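Local coordinates for beta sliding clamp (Borrelia burgdorferi, PDB 6DJ8), which probably forms a ring-shaped head-to-tail homodimer around DNA that tethers DNA polymerases and other proteins to it and makes them processive, at residues V352-V357 / F383-M388; R293-V298 / I346-F351; K192-S197 / P266-I271; I164-F169 / L375-N380. All blocks are in the same frame, centred on the assembly; numbering follows the deposited sequence.

Contact 1 of 4, residues V352-V357 / F383-M388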
loop_
_atom_site.group_PDB
_atom_site.type_symbol
_atom_site.label_atom_id
_atom_site.label_comp_id
_atom_site.label_asym_id
_atom_site.label_seq_id
_atom_site.Cartn_x
_atom_site.Cartn_y
_atom_site.Cartn_z
ATOM N N VAL A 352 15.148 16.028 0.742
ATOM C CA VAL A 352 15.107 14.566 0.707
ATOM C C VAL A 352 14.963 14.071 -0.726
ATOM O O VAL A 352 15.652 13.132 -1.143
ATOM C CB VAL A 352 13.954 14.036 1.589
ATOM C CG1 VAL A 352 13.726 12.547 1.343
ATOM C CG2 VAL A 352 14.225 14.317 3.080
ATOM N N GLU A 353 14.040 14.671 -1.492
ATOM C CA GLU A 353 13.875 14.243 -2.879
ATOM C C GLU A 353 15.176 14.378 -3.645
ATOM O O GLU A 353 15.535 13.502 -4.435
ATOM C CB GLU A 353 12.796 15.060 -3.582
ATOM C CG GLU A 353 11.582 14.309 -3.944
ATOM C CD GLU A 353 10.795 15.008 -5.040
ATOM O OE1 GLU A 353 10.310 14.292 -5.963
ATOM O OE2 GLU A 353 10.679 16.262 -4.972
ATOM N N ALA A 354 15.882 15.494 -3.448
ATOM C CA ALA A 354 17.100 15.711 -4.215
ATOM C C ALA A 354 18.168 14.698 -3.820
ATOM O O ALA A 354 18.735 14.010 -4.675
ATOM C CB ALA A 354 17.591 17.151 -4.024
ATOM N N ILE A 355 18.418 14.533 -2.519
ATOM C CA ILE A 355 19.531 13.660 -2.179
ATOM C C ILE A 355 19.221 12.202 -2.507
ATOM O O ILE A 355 20.149 11.404 -2.669
ATOM C CB ILE A 355 19.932 13.815 -0.703
ATOM C CG1 ILE A 355 18.897 13.163 0.203
ATOM C CG2 ILE A 355 20.143 15.281 -0.358
ATOM C CD1 ILE A 355 19.290 13.255 1.655
ATOM N N SER A 356 17.943 11.844 -2.672
ATOM C CA SER A 356 17.616 10.460 -2.990
ATOM C C SER A 356 18.086 10.043 -4.380
ATOM O O SER A 356 18.112 8.846 -4.670
ATOM C CB SER A 356 16.103 10.230 -2.866
ATOM O OG SER A 356 15.431 10.701 -4.034
ATOM N N VAL A 357 18.475 10.976 -5.251
ATOM C CA VAL A 357 18.984 10.565 -6.553
ATOM C C VAL A 357 20.497 10.469 -6.589
ATOM O O VAL A 357 21.050 10.013 -7.599
ATOM C CB VAL A 357 18.458 11.485 -7.676
ATOM C CG1 VAL A 357 16.934 11.603 -7.581
ATOM C CG2 VAL A 357 19.119 12.865 -7.628
ATOM N N PHE A 383 26.276 17.216 -13.014
ATOM C CA PHE A 383 24.996 17.331 -12.326
ATOM C C PHE A 383 25.060 18.402 -11.247
ATOM O O PHE A 383 25.968 18.399 -10.406
ATOM C CB PHE A 383 24.584 15.983 -11.741
ATOM C CG PHE A 383 23.312 16.026 -10.955
ATOM C CD1 PHE A 383 22.172 16.619 -11.471
ATOM C CD2 PHE A 383 23.250 15.440 -9.707
ATOM C CE1 PHE A 383 20.994 16.642 -10.740
ATOM C CE2 PHE A 383 22.080 15.448 -8.978
ATOM C CZ PHE A 383 20.951 16.051 -9.489
ATOM N N THR A 384 24.086 19.308 -11.268
ATOM C CA THR A 384 23.923 20.322 -10.233
ATOM C C THR A 384 22.465 20.373 -9.819
ATOM O O THR A 384 21.576 20.382 -10.679
ATOM C CB THR A 384 24.374 21.700 -10.733
ATOM O OG1 THR A 384 25.766 21.655 -11.006
ATOM C CG2 THR A 384 24.102 22.771 -9.707
ATOM N N HIS A 385 22.216 20.410 -8.513
ATOM C CA HIS A 385 20.878 20.639 -7.987
ATOM C C HIS A 385 20.895 21.827 -7.034
ATOM O O HIS A 385 21.730 21.902 -6.121
ATOM C CB HIS A 385 20.311 19.408 -7.281
ATOM C CG HIS A 385 18.853 19.533 -6.971
ATOM N ND1 HIS A 385 17.864 19.328 -7.915
ATOM C CD2 HIS A 385 18.218 19.902 -5.831
ATOM C CE1 HIS A 385 16.683 19.525 -7.354
ATOM N NE2 HIS A 385 16.870 19.869 -6.088
ATOM N N LEU A 386 19.963 22.742 -7.253
ATOM C CA LEU A 386 19.845 23.975 -6.497
ATOM C C LEU A 386 18.525 23.972 -5.752
ATOM O O LEU A 386 17.502 23.538 -6.295
ATOM C CB LEU A 386 19.923 25.193 -7.419
ATOM C CG LEU A 386 21.143 25.285 -8.340
ATOM C CD1 LEU A 386 21.023 26.497 -9.279
ATOM C CD2 LEU A 386 22.461 25.370 -7.543
ATOM N N ILE A 387 18.552 24.457 -4.516
ATOM C CA ILE A 387 17.361 24.591 -3.694
ATOM C C ILE A 387 17.376 25.979 -3.077
ATOM O O ILE A 387 18.334 26.342 -2.382
ATOM C CB ILE A 387 17.290 23.512 -2.596
ATOM C CG1 ILE A 387 17.335 22.114 -3.218
ATOM C CG2 ILE A 387 16.032 23.696 -1.764
ATOM C CD1 ILE A 387 17.490 20.985 -2.204
ATOM N N MET A 388 16.327 26.747 -3.325
ATOM C CA MET A 388 16.228 28.060 -2.701
ATOM C C MET A 388 15.852 27.883 -1.232
ATOM O O MET A 388 14.961 27.083 -0.913
ATOM C CB MET A 388 15.208 28.942 -3.427
ATOM C CG MET A 388 15.281 30.422 -3.053
ATOM S SD MET A 388 16.824 31.231 -3.544
ATOM C CE MET A 388 16.553 32.932 -3.020
#
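The methyl group of Ala-354 sits against the imidazole of His-385, and this is where helix 348-355 meets strand 383-387. CB of Ala-354 lies 3.4 Å from CD2 of His-385 and almost as near its NE2, so the methyl meets the ring along its CD2-NE2 bond and approaches it obliquely. The ring is carried there by a side chain that leaves the strand with CG anti to the backbone N (chi1 -169°), while ND1 is hydrogen-bonded to Ser-204 OG. That bond limits rotation of the imidazole. CD1 of Ile-387 adds a second apolar group to the same alanine, 4.2 Å from Ala-354 CB, and it also lies in the plane of the His-385 ring, at its edge.

Beyond the histidine, Val-357 and Phe-383 cross at about a right angle. Only the CG2 branch of the valine takes part, 4.1 Å from CZ of Phe-383 and about equally close to CE2, so the far end of the ring meets the methyl. Phe-383, His-385 and Ile-387, every second residue of the strand, thus present one face to the 352-357 segment. Ser-356 OG bonds back to Glu-353 O at 2.8 Å.

Helix 284-294 packs against Val-352 and Ile-355, away from the strand, and Leu-375 of strand 373-376 touches Ala-354. Helix 157-167 reaches Val-357 and Phe-383 through Arg-166, while the Phe-169 ring meets His-385. The contact therefore joins helix 348-355 of the C-terminal domain to its sheet beside the central domain.

Contact 2 of 4, residues R293-V298 / I346-F351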
loop_
_atom_site.group_PDB
_atom_site.type_symbol
_atom_site.label_atom_id
_atom_site.label_comp_id
_atom_site.label_asym_id
_atom_site.label_seq_id
_atom_site.Cartn_x
_atom_site.Cartn_y
_atom_site.Cartn_z
ATOM N N ARG A 293 14.468 10.973 10.333
ATOM C CA ARG A 293 14.084 11.089 11.733
ATOM C C ARG A 293 13.587 12.494 12.054
ATOM O O ARG A 293 12.532 12.649 12.682
ATOM C CB ARG A 293 15.249 10.692 12.626
ATOM C CG ARG A 293 15.683 9.277 12.363
ATOM C CD ARG A 293 17.002 8.959 13.022
ATOM N NE ARG A 293 17.489 7.678 12.543
ATOM C CZ ARG A 293 17.010 6.518 12.976
ATOM N NH1 ARG A 293 17.488 5.382 12.495
ATOM N NH2 ARG A 293 16.040 6.504 13.888
ATOM N N VAL A 294 14.317 13.530 11.613
ATOM C CA VAL A 294 13.900 14.894 11.935
ATOM C C VAL A 294 12.608 15.228 11.211
ATOM O O VAL A 294 11.793 16.023 11.706
ATOM C CB VAL A 294 15.027 15.911 11.610
ATOM C CG1 VAL A 294 15.110 16.214 10.101
ATOM C CG2 VAL A 294 14.810 17.203 12.363
ATOM N N ASN A 295 12.360 14.582 10.067
ATOM C CA ASN A 295 11.087 14.740 9.374
ATOM C C ASN A 295 9.901 14.513 10.307
ATOM O O ASN A 295 8.835 15.097 10.101
ATOM C CB ASN A 295 10.983 13.748 8.216
ATOM C CG ASN A 295 9.746 13.971 7.376
ATOM O OD1 ASN A 295 9.484 15.086 6.926
ATOM N ND2 ASN A 295 8.947 12.910 7.198
ATOM N N LEU A 296 10.066 13.686 11.345
ATOM C CA LEU A 296 8.938 13.435 12.243
ATOM C C LEU A 296 8.603 14.649 13.091
ATOM O O LEU A 296 7.598 14.623 13.813
ATOM C CB LEU A 296 9.243 12.228 13.134
ATOM C CG LEU A 296 9.324 10.917 12.346
ATOM C CD1 LEU A 296 9.922 9.805 13.198
ATOM C CD2 LEU A 296 7.937 10.518 11.848
ATOM N N TYR A 297 9.412 15.711 12.996
ATOM C CA TYR A 297 9.228 16.941 13.753
ATOM C C TYR A 297 9.059 18.163 12.862
ATOM O O TYR A 297 9.176 19.300 13.342
ATOM C CB TYR A 297 10.405 17.147 14.714
ATOM C CG TYR A 297 10.360 16.136 15.826
ATOM C CD1 TYR A 297 10.962 14.893 15.682
ATOM C CD2 TYR A 297 9.655 16.401 17.000
ATOM C CE1 TYR A 297 10.883 13.938 16.699
ATOM C CE2 TYR A 297 9.561 15.451 18.015
ATOM C CZ TYR A 297 10.176 14.231 17.861
ATOM O OH TYR A 297 10.096 13.302 18.878
ATOM N N VAL A 298 8.824 17.967 11.577
ATOM C CA VAL A 298 8.606 19.056 10.638
ATOM C C VAL A 298 7.127 19.083 10.278
ATOM O O VAL A 298 6.521 18.031 10.061
ATOM C CB VAL A 298 9.485 18.894 9.383
ATOM C CG1 VAL A 298 9.168 19.999 8.392
ATOM C CG2 VAL A 298 10.976 18.934 9.779
ATOM N N ILE A 346 14.970 25.278 5.012
ATOM C CA ILE A 346 14.866 24.613 3.720
ATOM C C ILE A 346 13.668 23.679 3.754
ATOM O O ILE A 346 13.286 23.173 4.811
ATOM C CB ILE A 346 16.144 23.831 3.368
ATOM C CG1 ILE A 346 16.123 23.404 1.904
ATOM C CG2 ILE A 346 16.302 22.620 4.257
ATOM C CD1 ILE A 346 17.410 22.761 1.446
ATOM N N ASN A 347 13.050 23.495 2.591
ATOM C CA ASN A 347 11.956 22.537 2.424
ATOM C C ASN A 347 12.510 21.123 2.514
ATOM O O ASN A 347 13.252 20.678 1.628
ATOM C CB ASN A 347 11.291 22.787 1.073
ATOM C CG ASN A 347 10.097 21.875 0.822
ATOM O OD1 ASN A 347 10.178 20.665 1.002
ATOM N ND2 ASN A 347 8.995 22.462 0.371
ATOM N N ILE A 348 12.141 20.401 3.572
ATOM C CA ILE A 348 12.710 19.072 3.778
ATOM C C ILE A 348 12.309 18.114 2.667
ATOM O O ILE A 348 13.071 17.199 2.329
ATOM C CB ILE A 348 12.312 18.497 5.156
ATOM C CG1 ILE A 348 13.159 17.257 5.456
ATOM C CG2 ILE A 348 10.836 18.124 5.178
ATOM C CD1 ILE A 348 13.050 16.752 6.919
ATOM N N SER A 349 11.128 18.289 2.068
ATOM C CA SER A 349 10.772 17.378 0.980
ATOM C C SER A 349 11.697 17.587 -0.218
ATOM O O SER A 349 12.180 16.619 -0.818
ATOM C CB SER A 349 9.307 17.567 0.583
ATOM O OG SER A 349 8.443 17.139 1.621
ATOM N N TYR A 350 11.990 18.846 -0.552
ATOM C CA TYR A 350 12.941 19.126 -1.635
ATOM C C TYR A 350 14.299 18.522 -1.329
ATOM O O TYR A 350 14.925 17.887 -2.186
ATOM C CB TYR A 350 13.075 20.630 -1.839
ATOM C CG TYR A 350 11.847 21.348 -2.361
ATOM C CD1 TYR A 350 10.789 20.650 -2.936
ATOM C CD2 TYR A 350 11.762 22.743 -2.293
ATOM C CE1 TYR A 350 9.669 21.315 -3.409
ATOM C CE2 TYR A 350 10.657 23.418 -2.765
ATOM C CZ TYR A 350 9.613 22.695 -3.329
ATOM O OH TYR A 350 8.509 23.358 -3.802
ATOM N N PHE A 351 14.777 18.727 -0.101
ATOM C CA PHE A 351 16.085 18.227 0.311
ATOM C C PHE A 351 16.138 16.714 0.164
ATOM O O PHE A 351 17.029 16.163 -0.495
ATOM C CB PHE A 351 16.336 18.658 1.769
ATOM C CG PHE A 351 17.785 18.650 2.209
ATOM C CD1 PHE A 351 18.828 18.490 1.302
ATOM C CD2 PHE A 351 18.096 18.817 3.554
ATOM C CE1 PHE A 351 20.159 18.492 1.736
ATOM C CE2 PHE A 351 19.437 18.838 4.000
ATOM C CZ PHE A 351 20.462 18.663 3.098
#
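This is a small apolar contact between the two helices of the C-terminal domain, in which Ile-348, the first residue of helix 348-355, packs against helix 284-294 and the 295-298 turn. Ile-348 supplies all of the contact from its own segment. With CG1 anti to the backbone N (chi1 -168°) and the chain extended beyond it, CD1 is carried to the other backbone, 3.7 Å from Asn-295 CA. The same methyl lies 3.8 Å from Val-294 CG1, and these two side chains run past each other in opposite directions. The CG2 branch also meets this segment: it is 4.1 Å from Val-298 CG1 and 3.8 Å from Asn-295 OD1.

The isoleucine is placed by the start of its helix. Asn-347 is the N-cap, its OD1 accepting a fairly straight N-H bond from Tyr-350 N at 3.0 Å and a weak one from Ser-349 N. The Tyr-350 donor stands above the carbonyl plane of the amide, and Asn-347 ND2 lies over the centre of the Tyr-350 ring, 3.6 Å above its plane. Leu-304 of strand 303-308 touches both Val-294 and Ile-348. Close by, Arg-293 and Tyr-297 hydrogen-bond to the second subunit, so the 293-298 segment also belongs to the dimer interface.

Asn-295 OD1 accepts from Arg-302 NH1, while Arg-302 NE donates to Ser-349 OG. The direct contact is thus nondirectional van der Waals packing, and the Asn-295 oxygen that lies against methyls has its polar need met by an arginine that bonds to both segments.

Contact 3 of 4, residues K192-S197 / P266-I271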
loop_
_atom_site.group_PDB
_atom_site.type_symbol
_atom_site.label_atom_id
_atom_site.label_comp_id
_atom_site.label_asym_id
_atom_site.label_seq_id
_atom_site.Cartn_x
_atom_site.Cartn_y
_atom_site.Cartn_z
ATOM N N LYS A 192 27.492 21.173 -25.853
ATOM C CA LYS A 192 27.062 19.915 -25.255
ATOM C C LYS A 192 25.593 19.987 -24.866
ATOM O O LYS A 192 25.122 20.981 -24.306
ATOM C CB LYS A 192 27.897 19.576 -24.018
ATOM C CG LYS A 192 29.395 19.515 -24.262
ATOM C CD LYS A 192 29.794 18.201 -24.896
ATOM C CE LYS A 192 31.305 18.042 -24.906
ATOM N NZ LYS A 192 31.886 18.082 -23.534
ATOM N N LEU A 193 24.878 18.914 -25.154
ATOM C CA LEU A 193 23.462 18.867 -24.843
ATOM C C LEU A 193 23.232 18.963 -23.335
ATOM O O LEU A 193 23.870 18.267 -22.539
ATOM C CB LEU A 193 22.867 17.582 -25.393
ATOM C CG LEU A 193 21.398 17.426 -25.057
ATOM C CD1 LEU A 193 20.600 18.498 -25.793
ATOM C CD2 LEU A 193 20.952 16.038 -25.455
ATOM N N LEU A 194 22.266 19.782 -22.951
ATOM C CA LEU A 194 22.030 20.090 -21.555
ATOM C C LEU A 194 20.537 20.042 -21.245
ATOM O O LEU A 194 19.713 20.531 -22.024
ATOM C CB LEU A 194 22.639 21.465 -21.251
ATOM C CG LEU A 194 22.321 22.238 -19.991
ATOM C CD1 LEU A 194 23.521 23.057 -19.601
ATOM C CD2 LEU A 194 21.170 23.142 -20.339
ATOM N N LEU A 195 20.198 19.454 -20.102
ATOM C CA LEU A 195 18.827 19.379 -19.616
ATOM C C LEU A 195 18.689 20.173 -18.324
ATOM O O LEU A 195 19.555 20.106 -17.448
ATOM C CB LEU A 195 18.397 17.929 -19.382
ATOM C CG LEU A 195 18.038 17.128 -20.633
ATOM C CD1 LEU A 195 19.264 16.767 -21.469
ATOM C CD2 LEU A 195 17.242 15.899 -20.272
ATOM N N VAL A 196 17.597 20.922 -18.209
ATOM C CA VAL A 196 17.305 21.728 -17.023
ATOM C C VAL A 196 15.848 21.500 -16.647
ATOM O O VAL A 196 14.987 21.403 -17.527
ATOM C CB VAL A 196 17.562 23.224 -17.285
ATOM C CG1 VAL A 196 17.139 24.072 -16.081
ATOM C CG2 VAL A 196 19.031 23.456 -17.623
ATOM N N SER A 197 15.564 21.416 -15.347
ATOM C CA SER A 197 14.180 21.421 -14.900
ATOM C C SER A 197 14.072 22.170 -13.584
ATOM O O SER A 197 14.991 22.143 -12.761
ATOM C CB SER A 197 13.620 20.002 -14.723
ATOM O OG SER A 197 14.397 19.280 -13.785
ATOM N N PRO A 266 12.768 30.064 -18.797
ATOM C CA PRO A 266 13.465 31.141 -18.070
ATOM C C PRO A 266 14.981 31.035 -18.195
ATOM O O PRO A 266 15.541 29.972 -18.479
ATOM C CB PRO A 266 13.022 30.953 -16.611
ATOM C CG PRO A 266 11.693 30.240 -16.704
ATOM C CD PRO A 266 11.871 29.320 -17.893
ATOM N N ASP A 267 15.646 32.169 -17.942
ATOM C CA ASP A 267 17.105 32.291 -17.977
ATOM C C ASP A 267 17.731 31.616 -16.755
ATOM O O ASP A 267 18.193 32.265 -15.812
ATOM C CB ASP A 267 17.496 33.770 -18.050
ATOM C CG ASP A 267 18.998 33.983 -18.131
ATOM O OD1 ASP A 267 19.745 32.986 -18.231
ATOM O OD2 ASP A 267 19.437 35.157 -18.069
ATOM N N TYR A 268 17.769 30.277 -16.791
ATOM C CA TYR A 268 18.350 29.503 -15.693
ATOM C C TYR A 268 19.832 29.811 -15.500
ATOM O O TYR A 268 20.337 29.721 -14.372
ATOM C CB TYR A 268 18.161 27.999 -15.941
ATOM C CG TYR A 268 19.149 27.445 -16.953
ATOM C CD1 TYR A 268 18.873 27.497 -18.316
ATOM C CD2 TYR A 268 20.365 26.893 -16.545
ATOM C CE1 TYR A 268 19.771 27.009 -19.241
ATOM C CE2 TYR A 268 21.273 26.413 -17.462
ATOM C CZ TYR A 268 20.976 26.476 -18.810
ATOM O OH TYR A 268 21.884 25.996 -19.730
ATOM N N LYS A 269 20.542 30.153 -16.585
ATOM C CA LYS A 269 21.982 30.387 -16.506
ATOM C C LYS A 269 22.314 31.477 -15.505
ATOM O O LYS A 269 23.351 31.413 -14.839
ATOM C CB LYS A 269 22.542 30.781 -17.880
ATOM N N SER A 270 21.428 32.466 -15.370
ATOM C CA SER A 270 21.669 33.614 -14.504
ATOM C C SER A 270 21.629 33.265 -13.020
ATOM O O SER A 270 22.177 34.022 -12.214
ATOM C CB SER A 270 20.655 34.717 -14.815
ATOM O OG SER A 270 19.351 34.345 -14.390
ATOM N N ILE A 271 20.969 32.173 -12.618
ATOM C CA ILE A 271 20.890 31.872 -11.186
ATOM C C ILE A 271 21.965 30.897 -10.717
ATOM O O ILE A 271 22.083 30.666 -9.503
ATOM C CB ILE A 271 19.502 31.332 -10.777
ATOM C CG1 ILE A 271 19.373 29.845 -11.114
ATOM C CG2 ILE A 271 18.407 32.133 -11.454
ATOM C CD1 ILE A 271 18.069 29.196 -10.577
#
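Val-196 lays its CG2 methyl over one face of the Tyr-268 ring, almost exactly above the centre. The carbon is 3.7 Å from the centroid and only 9° off the ring normal, a clear CH-pi contact. Its other branch, CG1, lies by the base of the tyrosine, 4.0 Å from Tyr-268 CG. At the far end of the ring, Leu-194 comes from the opposite direction: its CD2 is 3.7 Å from Tyr-268 CZ. The tyrosine reaches both residues because its CG lies between the backbone N and the carbonyl carbon (chi1 78°), which sends the ring along the strand.

Leu-194 and Val-196 share one face of strand 192-198, in the antiparallel sheet that continues from the central into the C-terminal domain; Tyr-268 belongs to the linker between those domains. Leu-195, on the other face, packs on helix 157-167. Tyr-184 and Met-203, on the neighbouring strands 182-187 and 202-211, also touch Tyr-268.

The linker backbone is bent just before the tyrosine, where Asp-267 is the centre of an inverse gamma turn. Asp-267 O receives Ser-270 OG at 2.8 Å, nearly in line with the carbonyl bond, and also Ser-270 N at 3.3 Å. On the 266-271 segment, Pro-266, Asp-267, Ser-270 and Ile-271 pack against the bound peptide, the natural product of this complex.

Contact 4 of 4, residues I164-F169 / L375-N380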
loop_
_atom_site.group_PDB
_atom_site.type_symbol
_atom_site.label_atom_id
_atom_site.label_comp_id
_atom_site.label_asym_id
_atom_site.label_seq_id
_atom_site.Cartn_x
_atom_site.Cartn_y
_atom_site.Cartn_z
ATOM N N ILE A 164 17.162 11.145 -16.648
ATOM C CA ILE A 164 15.748 11.310 -16.318
ATOM C C ILE A 164 15.567 11.298 -14.808
ATOM O O ILE A 164 14.860 12.141 -14.237
ATOM C CB ILE A 164 14.918 10.194 -16.985
ATOM C CG1 ILE A 164 14.784 10.439 -18.488
ATOM C CG2 ILE A 164 13.548 10.050 -16.300
ATOM C CD1 ILE A 164 14.146 9.264 -19.238
ATOM N N ASN A 165 16.208 10.333 -14.141
ATOM C CA ASN A 165 16.112 10.231 -12.687
ATOM C C ASN A 165 16.598 11.508 -12.007
ATOM O O ASN A 165 16.054 11.908 -10.972
ATOM C CB ASN A 165 16.901 9.001 -12.201
ATOM C CG ASN A 165 16.588 8.637 -10.746
ATOM O OD1 ASN A 165 15.430 8.564 -10.359
ATOM N ND2 ASN A 165 17.625 8.408 -9.944
ATOM N N ARG A 166 17.575 12.196 -12.594
ATOM C CA ARG A 166 18.084 13.418 -11.981
ATOM C C ARG A 166 17.302 14.660 -12.383
ATOM O O ARG A 166 17.416 15.688 -11.707
ATOM C CB ARG A 166 19.565 13.597 -12.341
ATOM C CG ARG A 166 20.435 12.781 -11.397
ATOM C CD ARG A 166 21.737 12.255 -11.972
ATOM N NE ARG A 166 22.304 11.310 -11.018
ATOM C CZ ARG A 166 23.480 11.436 -10.415
ATOM N NH1 ARG A 166 24.292 12.443 -10.700
ATOM N NH2 ARG A 166 23.860 10.515 -9.545
ATOM N N ILE A 167 16.487 14.594 -13.436
ATOM C CA ILE A 167 15.828 15.770 -13.987
ATOM C C ILE A 167 14.326 15.780 -13.699
ATOM O O ILE A 167 13.774 16.811 -13.298
ATOM C CB ILE A 167 16.099 15.869 -15.503
ATOM C CG1 ILE A 167 17.520 16.377 -15.758
ATOM C CG2 ILE A 167 15.107 16.802 -16.155
ATOM C CD1 ILE A 167 17.664 17.879 -15.582
ATOM N N ALA A 168 13.647 14.632 -13.854
ATOM C CA ALA A 168 12.182 14.638 -13.882
ATOM C C ALA A 168 11.578 15.208 -12.599
ATOM O O ALA A 168 10.638 16.015 -12.651
ATOM C CB ALA A 168 11.655 13.219 -14.132
ATOM N N PHE A 169 12.097 14.804 -11.433
ATOM C CA PHE A 169 11.447 15.186 -10.179
ATOM C C PHE A 169 11.443 16.690 -9.941
ATOM O O PHE A 169 10.589 17.184 -9.196
ATOM C CB PHE A 169 12.120 14.465 -8.997
ATOM C CG PHE A 169 13.458 15.057 -8.599
ATOM C CD1 PHE A 169 14.633 14.599 -9.177
ATOM C CD2 PHE A 169 13.531 16.065 -7.633
ATOM C CE1 PHE A 169 15.888 15.149 -8.801
ATOM C CE2 PHE A 169 14.754 16.596 -7.236
ATOM C CZ PHE A 169 15.938 16.149 -7.838
ATOM N N LEU A 375 23.673 21.460 -4.425
ATOM C CA LEU A 375 23.982 20.068 -4.140
ATOM C C LEU A 375 24.665 19.440 -5.335
ATOM O O LEU A 375 24.176 19.565 -6.461
ATOM C CB LEU A 375 22.715 19.266 -3.824
ATOM C CG LEU A 375 22.061 19.317 -2.453
ATOM C CD1 LEU A 375 21.910 20.725 -1.968
ATOM C CD2 LEU A 375 20.663 18.573 -2.502
ATOM N N SER A 376 25.752 18.719 -5.082
ATOM C CA SER A 376 26.465 18.035 -6.142
ATOM C C SER A 376 27.209 16.845 -5.559
ATOM O O SER A 376 27.409 16.736 -4.344
ATOM C CB SER A 376 27.448 18.981 -6.836
ATOM O OG SER A 376 28.287 19.583 -5.870
ATOM N N GLU A 377 27.641 15.966 -6.455
ATOM C CA GLU A 377 28.481 14.806 -6.210
ATOM C C GLU A 377 29.940 15.199 -6.413
ATOM O O GLU A 377 30.250 15.944 -7.351
ATOM C CB GLU A 377 28.118 13.660 -7.155
ATOM C CG GLU A 377 26.814 12.957 -6.809
ATOM C CD GLU A 377 26.348 11.953 -7.865
ATOM O OE1 GLU A 377 26.672 12.146 -9.055
ATOM O OE2 GLU A 377 25.642 10.981 -7.510
ATOM N N PRO A 378 30.825 14.762 -5.513
ATOM C CA PRO A 378 32.262 14.972 -5.734
ATOM C C PRO A 378 32.702 14.315 -7.032
ATOM O O PRO A 378 32.285 13.203 -7.360
ATOM C CB PRO A 378 32.926 14.316 -4.516
ATOM C CG PRO A 378 31.889 14.423 -3.426
ATOM C CD PRO A 378 30.591 14.190 -4.173
ATOM N N GLU A 379 33.542 15.033 -7.778
ATOM C CA GLU A 379 34.132 14.625 -9.049
ATOM C C GLU A 379 33.110 14.555 -10.176
ATOM O O GLU A 379 33.477 14.192 -11.299
ATOM C CB GLU A 379 34.875 13.280 -8.953
ATOM N N ASN A 380 31.847 14.891 -9.926
ATOM C CA ASN A 380 30.844 14.972 -10.977
ATOM C C ASN A 380 30.560 16.435 -11.288
ATOM O O ASN A 380 29.977 17.153 -10.467
ATOM C CB ASN A 380 29.566 14.254 -10.556
ATOM C CG ASN A 380 28.545 14.162 -11.668
ATOM O OD1 ASN A 380 28.723 14.718 -12.752
ATOM N ND2 ASN A 380 27.441 13.462 -11.390
#
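The guanidinium of Arg-166 presents its edge to the carboxylate of Glu-377, end-on, with NH1 and NH2 each gripping a different oxygen. OE1 of Glu-377 lies in the guanidinium plane, 2.9 Å from Arg-166 NH1, yet the donor stands above the carboxylate plane. The second bond is shorter, 2.7 Å from Arg-166 NH2 to Glu-377 OE2; it reaches that oxygen on its syn side but tilted out of the carboxylate plane, and OE2 is itself somewhat off the guanidinium plane. The two planes are 58° apart, so this two-bond salt bridge is twisted. Also at the guanidinium edge is Asn-380 ND2, which does not bond to the arginine but donates to Glu-377 OE1 over 2.8 Å at 163°, nearly along the C-O axis. OE1 thus has two donors, and OE2 gains a second in Glu-359 N. Such a set of donors would probably favour the charged carboxylate in this buried place.

Arg-166 reaches across with a chain bent at chi2 (149°). Glu-377 and Asn-380 are held together by a type II beta turn, closed by Asn-380 N to Glu-377 O. The bridge ties helix 157-167 of the central domain to the turn after strand 373-376 of the C-terminal domain: a buried interdomain salt bridge within one clamp subunit.

Overall arrangement
Contacts 1, 3 and 4 all reach the sheet shared by the central and C-terminal domains. Contacts 1 and 4 lie closest, their centres about 7 Å apart, on the neighbouring strands 383-387 and 373-376; both are buried, but one is chiefly apolar and the other ionic. Contact 3, also buried, uses a methyl-on-ring contact beside the peptide site, with its centre about 14 Å from that of contact 4; Ser-197 OG and Ile-167 O probably hydrogen-bond between them. Contact 2 lies farther out, partly buried and beside the second subunit. It shares helix 348-355 with contact 1, touching it through Ile-387. Contacts 1 and 2 both stay within the C-terminal domain, whereas contacts 3 and 4 join it to the central domain.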